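Local coordinates for extracellular ligand-binding receptor (Rhodopseudomonas palustris, PDB 3SG0), which binds aromatic acids such as benzoylformate and probably delivers them to a transport system, as a member of the leucine-binding protein family, at residues 309-322 / 340-354. Residues are numbered along the deposited sequence; the frame is centred on the assembly and turned at random.
Sequences VHLWDSMTLVENAI and IRDQIEKSKDLALNN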
loop_
_atom_site.group_PDB
_atom_site.type_symbol
_atom_site.label_atom_id
_atom_site.label_comp_id
_atom_site.label_asym_id
_atom_site.label_seq_id
_atom_site.Cartn_x
_atom_site.Cartn_y
_atom_site.Cartn_z
ATOM N N VAL A 309 -3.402 -7.899 -3.017
ATOM C CA VAL A 309 -2.498 -7.859 -4.159
ATOM C C VAL A 309 -1.133 -7.298 -3.778
ATOM O O VAL A 309 -0.157 -7.525 -4.485
ATOM C CB VAL A 309 -3.123 -7.134 -5.383
ATOM C CG1 VAL A 309 -2.674 -5.675 -5.470
ATOM C CG2 VAL A 309 -2.762 -7.878 -6.661
ATOM N N HIS A 310 -1.044 -6.592 -2.659
ATOM C CA HIS A 310 0.260 -6.102 -2.214
ATOM C C HIS A 310 1.125 -7.265 -1.758
ATOM O O HIS A 310 2.349 -7.237 -1.926
ATOM C CB HIS A 310 0.073 -5.007 -1.162
ATOM C CG HIS A 310 -0.698 -3.865 -1.720
ATOM N ND1 HIS A 310 -1.496 -2.996 -1.000
ATOM C CD2 HIS A 310 -0.811 -3.503 -3.015
ATOM C CE1 HIS A 310 -2.055 -2.137 -1.841
ATOM N NE2 HIS A 310 -1.647 -2.421 -3.064
ATOM N N LEU A 311 0.501 -8.307 -1.218
ATOM C CA LEU A 311 1.226 -9.539 -0.921
ATOM C C LEU A 311 1.534 -10.281 -2.226
ATOM O O LEU A 311 2.666 -10.707 -2.468
ATOM C CB LEU A 311 0.423 -10.419 0.037
ATOM C CG LEU A 311 1.031 -11.788 0.346
ATOM C CD1 LEU A 311 2.477 -11.687 0.810
ATOM C CD2 LEU A 311 0.175 -12.504 1.376
ATOM N N TRP A 312 0.525 -10.415 -3.081
ATOM C CA TRP A 312 0.692 -11.124 -4.345
ATOM C C TRP A 312 1.840 -10.546 -5.187
ATOM O O TRP A 312 2.724 -11.285 -5.635
ATOM C CB TRP A 312 -0.616 -11.084 -5.131
ATOM C CG TRP A 312 -0.579 -11.844 -6.417
ATOM C CD1 TRP A 312 -0.304 -11.344 -7.648
ATOM C CD2 TRP A 312 -0.821 -13.243 -6.594
ATOM N NE1 TRP A 312 -0.360 -12.343 -8.590
ATOM C CE2 TRP A 312 -0.683 -13.520 -7.968
ATOM C CE3 TRP A 312 -1.158 -14.287 -5.727
ATOM C CZ2 TRP A 312 -0.856 -14.800 -8.496
ATOM C CZ3 TRP A 312 -1.331 -15.556 -6.256
ATOM C CH2 TRP A 312 -1.180 -15.799 -7.625
ATOM N N ASP A 313 1.814 -9.235 -5.420
ATOM C CA ASP A 313 2.832 -8.590 -6.245
ATOM C C ASP A 313 4.217 -8.717 -5.591
ATOM O O ASP A 313 5.225 -8.849 -6.286
ATOM C CB ASP A 313 2.528 -7.099 -6.452
ATOM C CG ASP A 313 1.472 -6.808 -7.525
ATOM O OD1 ASP A 313 1.049 -7.718 -8.288
ATOM O OD2 ASP A 313 1.092 -5.608 -7.599
ATOM N N SER A 314 4.284 -8.634 -4.262
ATOM C CA SER A 314 5.566 -8.840 -3.587
ATOM C C SER A 314 6.116 -10.220 -3.923
ATOM O O SER A 314 7.312 -10.383 -4.189
ATOM C CB SER A 314 5.425 -8.704 -2.069
ATOM O OG SER A 314 5.091 -7.381 -1.684
HETATM N N MSE A 315 5.244 -11.224 -3.876
HETATM C CA MSE A 315 5.660 -12.579 -4.220
HETATM C C MSE A 315 5.981 -12.750 -5.694
HETATM O O MSE A 315 6.783 -13.614 -6.038
HETATM C CB MSE A 315 4.638 -13.611 -3.743
HETATM C CG MSE A 315 4.800 -13.928 -2.262
HETATM SE SE MSE A 315 6.602 -14.576 -1.740
HETATM C CE MSE A 315 6.799 -16.063 -2.967
ATOM N N THR A 316 5.392 -11.945 -6.576
ATOM C CA THR A 316 5.801 -11.990 -7.981
ATOM C C THR A 316 7.285 -11.646 -8.093
ATOM O O THR A 316 8.054 -12.339 -8.770
ATOM C CB THR A 316 4.967 -11.035 -8.838
ATOM O OG1 THR A 316 3.599 -11.459 -8.797
ATOM C CG2 THR A 316 5.465 -11.017 -10.282
ATOM N N LEU A 317 7.699 -10.582 -7.414
ATOM C CA LEU A 317 9.106 -10.200 -7.435
ATOM C C LEU A 317 9.994 -11.282 -6.832
ATOM O O LEU A 317 11.056 -11.601 -7.374
ATOM C CB LEU A 317 9.325 -8.888 -6.684
ATOM C CG LEU A 317 8.771 -7.637 -7.361
ATOM C CD1 LEU A 317 8.853 -6.453 -6.422
ATOM C CD2 LEU A 317 9.520 -7.336 -8.646
ATOM N N VAL A 318 9.588 -11.833 -5.699
ATOM C CA VAL A 318 10.389 -12.858 -5.045
ATOM C C VAL A 318 10.488 -14.104 -5.924
ATOM O O VAL A 318 11.576 -14.658 -6.126
ATOM C CB VAL A 318 9.808 -13.206 -3.667
ATOM C CG1 VAL A 318 10.515 -14.395 -3.063
ATOM C CG2 VAL A 318 9.920 -12.005 -2.741
ATOM N N GLU A 319 9.352 -14.546 -6.444
ATOM C CA GLU A 319 9.315 -15.714 -7.311
ATOM C C GLU A 319 10.208 -15.525 -8.528
ATOM O O GLU A 319 10.886 -16.465 -8.957
ATOM C CB GLU A 319 7.872 -16.004 -7.739
ATOM C CG GLU A 319 7.696 -17.213 -8.634
ATOM C CD GLU A 319 6.233 -17.518 -8.905
ATOM O OE1 GLU A 319 5.438 -16.560 -9.022
ATOM O OE2 GLU A 319 5.874 -18.711 -8.997
ATOM N N ASN A 320 10.213 -14.323 -9.096
ATOM C CA ASN A 320 11.031 -14.046 -10.265
ATOM C C ASN A 320 12.509 -14.090 -9.950
ATOM O O ASN A 320 13.307 -14.393 -10.835
ATOM C CB ASN A 320 10.671 -12.696 -10.883
ATOM C CG ASN A 320 9.346 -12.729 -11.618
ATOM O OD1 ASN A 320 8.768 -13.796 -11.844
ATOM N ND2 ASN A 320 8.858 -11.562 -12.001
ATOM N N ALA A 321 12.880 -13.801 -8.707
ATOM C CA ALA A 321 14.282 -13.735 -8.303
ATOM C C ALA A 321 14.843 -15.079 -7.854
ATOM O O ALA A 321 16.059 -15.292 -7.884
ATOM C CB ALA A 321 14.433 -12.732 -7.185
ATOM N N ILE A 322 13.980 -15.984 -7.417
ATOM C CA ILE A 322 14.435 -17.226 -6.805
ATOM C C ILE A 322 15.267 -18.145 -7.715
ATOM O O ILE A 322 16.276 -18.678 -7.273
ATOM C CB ILE A 322 13.255 -17.969 -6.131
ATOM C CG1 ILE A 322 12.973 -17.346 -4.754
ATOM C CG2 ILE A 322 13.547 -19.461 -5.995
ATOM C CD1 ILE A 322 11.652 -17.758 -4.120
ATOM N N ILE A 340 18.863 -13.101 -3.502
ATOM C CA ILE A 340 17.524 -12.564 -3.733
ATOM C C ILE A 340 17.544 -11.036 -3.727
ATOM O O ILE A 340 16.967 -10.397 -4.606
ATOM C CB ILE A 340 16.506 -13.092 -2.711
ATOM C CG1 ILE A 340 16.319 -14.602 -2.894
ATOM C CG2 ILE A 340 15.171 -12.366 -2.869
ATOM C CD1 ILE A 340 15.424 -15.233 -1.862
ATOM N N ARG A 341 18.198 -10.456 -2.724
ATOM C CA ARG A 341 18.292 -9.002 -2.640
ATOM C C ARG A 341 18.920 -8.423 -3.911
ATOM O O ARG A 341 18.436 -7.426 -4.457
ATOM C CB ARG A 341 19.102 -8.586 -1.406
ATOM C CG ARG A 341 18.956 -7.100 -1.025
ATOM C CD ARG A 341 20.283 -6.440 -0.627
ATOM N NE ARG A 341 21.176 -6.375 -1.777
ATOM C CZ ARG A 341 21.115 -5.451 -2.731
ATOM N NH1 ARG A 341 20.247 -4.450 -2.643
ATOM N NH2 ARG A 341 21.944 -5.506 -3.770
ATOM N N ASP A 342 20.011 -9.034 -4.368
ATOM C CA ASP A 342 20.699 -8.587 -5.581
ATOM C C ASP A 342 19.807 -8.693 -6.810
ATOM O O ASP A 342 19.822 -7.826 -7.686
ATOM C CB ASP A 342 21.961 -9.429 -5.843
ATOM C CG ASP A 342 23.091 -9.164 -4.857
ATOM O OD1 ASP A 342 23.117 -8.106 -4.203
ATOM O OD2 ASP A 342 23.995 -10.023 -4.760
ATOM N N GLN A 343 19.045 -9.775 -6.897
ATOM C CA GLN A 343 18.263 -10.036 -8.093
ATOM C C GLN A 343 17.030 -9.138 -8.213
ATOM O O GLN A 343 16.696 -8.684 -9.309
ATOM C CB GLN A 343 17.857 -11.508 -8.142
ATOM C CG GLN A 343 19.021 -12.462 -8.369
ATOM C CD GLN A 343 19.792 -12.143 -9.638
ATOM O OE1 GLN A 343 19.212 -12.059 -10.722
ATOM N NE2 GLN A 343 21.101 -11.941 -9.508
ATOM N N ILE A 344 16.336 -8.869 -7.106
ATOM C CA ILE A 344 15.126 -8.052 -7.200
ATOM C C ILE A 344 15.478 -6.650 -7.698
ATOM O O ILE A 344 14.731 -6.034 -8.448
ATOM C CB ILE A 344 14.358 -8.014 -5.874
ATOM C CG1 ILE A 344 13.862 -9.425 -5.536
ATOM C CG2 ILE A 344 13.199 -7.032 -5.969
ATOM C CD1 ILE A 344 13.173 -9.537 -4.190
ATOM N N GLU A 345 16.654 -6.175 -7.300
ATOM C CA GLU A 345 17.164 -4.869 -7.678
ATOM C C GLU A 345 17.328 -4.711 -9.186
ATOM O O GLU A 345 17.417 -3.587 -9.678
ATOM C CB GLU A 345 18.517 -4.684 -6.982
ATOM C CG GLU A 345 19.086 -3.299 -6.969
ATOM C CD GLU A 345 20.138 -3.177 -5.890
ATOM O OE1 GLU A 345 19.838 -2.535 -4.870
ATOM O OE2 GLU A 345 21.254 -3.732 -6.051
ATOM N N LYS A 346 17.372 -5.836 -9.898
ATOM C CA LYS A 346 17.574 -5.860 -11.349
ATOM C C LYS A 346 16.270 -6.004 -12.125
ATOM O O LYS A 346 16.281 -6.028 -13.358
ATOM C CB LYS A 346 18.491 -7.019 -11.732
ATOM C CG LYS A 346 19.855 -6.987 -11.077
ATOM C CD LYS A 346 20.632 -8.250 -11.416
ATOM C CE LYS A 346 21.896 -8.367 -10.593
ATOM N NZ LYS A 346 22.624 -9.625 -10.921
ATOM N N SER A 347 15.149 -6.119 -11.421
ATOM C CA SER A 347 13.855 -6.322 -12.076
ATOM C C SER A 347 13.477 -5.123 -12.941
ATOM O O SER A 347 13.516 -3.989 -12.479
ATOM C CB SER A 347 12.781 -6.590 -11.021
ATOM O OG SER A 347 11.520 -6.837 -11.621
ATOM N N LYS A 348 13.094 -5.382 -14.191
ATOM C CA LYS A 348 12.805 -4.323 -15.158
ATOM C C LYS A 348 11.533 -4.592 -15.948
ATOM O O LYS A 348 11.170 -5.745 -16.188
ATOM C CB LYS A 348 13.958 -4.173 -16.167
ATOM C CG LYS A 348 15.337 -3.938 -15.573
ATOM C CD LYS A 348 15.454 -2.579 -14.904
ATOM C CE LYS A 348 16.898 -2.299 -14.500
ATOM N NZ LYS A 348 17.053 -0.954 -13.880
ATOM N N ASP A 349 10.867 -3.510 -16.342
ATOM C CA ASP A 349 9.737 -3.564 -17.265
ATOM C C ASP A 349 8.697 -4.602 -16.857
ATOM O O ASP A 349 8.199 -5.367 -17.688
ATOM C CB ASP A 349 10.235 -3.845 -18.687
ATOM C CG ASP A 349 9.192 -3.539 -19.739
ATOM O OD1 ASP A 349 8.397 -2.601 -19.531
ATOM O OD2 ASP A 349 9.168 -4.237 -20.775
ATOM N N LEU A 350 8.353 -4.613 -15.576
ATOM C CA LEU A 350 7.431 -5.615 -15.055
ATOM C C LEU A 350 6.075 -5.013 -14.739
ATOM O O LEU A 350 5.965 -4.149 -13.866
ATOM C CB LEU A 350 8.024 -6.251 -13.799
ATOM C CG LEU A 350 7.177 -7.334 -13.130
ATOM C CD1 LEU A 350 6.955 -8.528 -14.050
ATOM C CD2 LEU A 350 7.815 -7.765 -11.816
ATOM N N ALA A 351 5.037 -5.469 -15.429
ATOM C CA ALA A 351 3.686 -5.036 -15.111
ATOM C C ALA A 351 3.204 -5.772 -13.872
ATOM O O ALA A 351 3.021 -6.990 -13.896
ATOM C CB ALA A 351 2.749 -5.294 -16.285
ATOM N N LEU A 352 3.027 -5.029 -12.786
ATOM C CA LEU A 352 2.427 -5.540 -11.560
ATOM C C LEU A 352 1.026 -4.962 -11.446
ATOM O O LEU A 352 0.678 -4.017 -12.149
ATOM C CB LEU A 352 3.260 -5.096 -10.349
ATOM C CG LEU A 352 4.674 -5.674 -10.244
ATOM C CD1 LEU A 352 5.415 -5.058 -9.080
ATOM C CD2 LEU A 352 4.639 -7.201 -10.111
ATOM N N ASN A 353 0.220 -5.501 -10.541
ATOM C CA ASN A 353 -1.074 -4.895 -10.256
ATOM C C ASN A 353 -0.946 -3.472 -9.743
ATOM O O ASN A 353 -1.842 -2.644 -9.915
ATOM C CB ASN A 353 -1.835 -5.755 -9.268
ATOM C CG ASN A 353 -2.328 -7.018 -9.905
ATOM O OD1 ASN A 353 -3.375 -7.014 -10.553
ATOM N ND2 ASN A 353 -1.566 -8.101 -9.778
ATOM N N ASN A 354 0.197 -3.191 -9.120
ATOM C CA ASN A 354 0.490 -1.880 -8.576
ATOM C C ASN A 354 1.026 -0.884 -9.600
ATOM O O ASN A 354 1.136 0.301 -9.287
ATOM C CB ASN A 354 1.471 -2.019 -7.401
ATOM C CG ASN A 354 0.764 -2.258 -6.085
ATOM O OD1 ASN A 354 0.256 -1.317 -5.478
ATOM N ND2 ASN A 354 0.735 -3.503 -5.625
HETATM O O HOH W 1 10.938 -9.448 -11.380
#
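Val309 lays its compact CG2 methyl over the face of the Asn353 amide, 3.3 Å from Asn353 ND2. His310, the next residue, lines the ligand pocket, and its ring, which touches the bound benzoylformate, meets ND2 of Asn354 at its edge. Asp313 carries the polar end of the contact, its carboxylate oxygens shared between two consecutive asparagines. Asp313 OD1 takes a nearly straight bond (172°) from Asn353 ND2 at 3.0 Å, on its syn side, the two planes nearly parallel. Asp313 OD2 accepts both ND2 (2.9 Å) and backbone N (3.0 Å) of Asn354, whose amide is turned 70° to the carboxylate. These N-H groups grip a buried carboxylate, would offset its probable negative charge, and fix its rotation. Beyond it the surface turns apolar. Thr316 offers CG2 to Leu352, while Leu317, its CG anti to the carbonyl carbon, brings CD2 to within 3.6 Å of Leu350 CD2. At the exposed margin, Asn320 ND2 reaches Ser347 OG through a water. Ala321 is small enough for helix 340-344 to approach, its CB 3.7 Å from Ile344 CG1. The axes of helices 309-322 and 340-344 cross at 109°. Beside the ligand site of this periplasmic binding protein fold, both segments pack on the sheet containing strands 92-94 and 116-118, Val318 and Ile344 resting on Met117, while helix 283-298 packs against Val309 and Trp312.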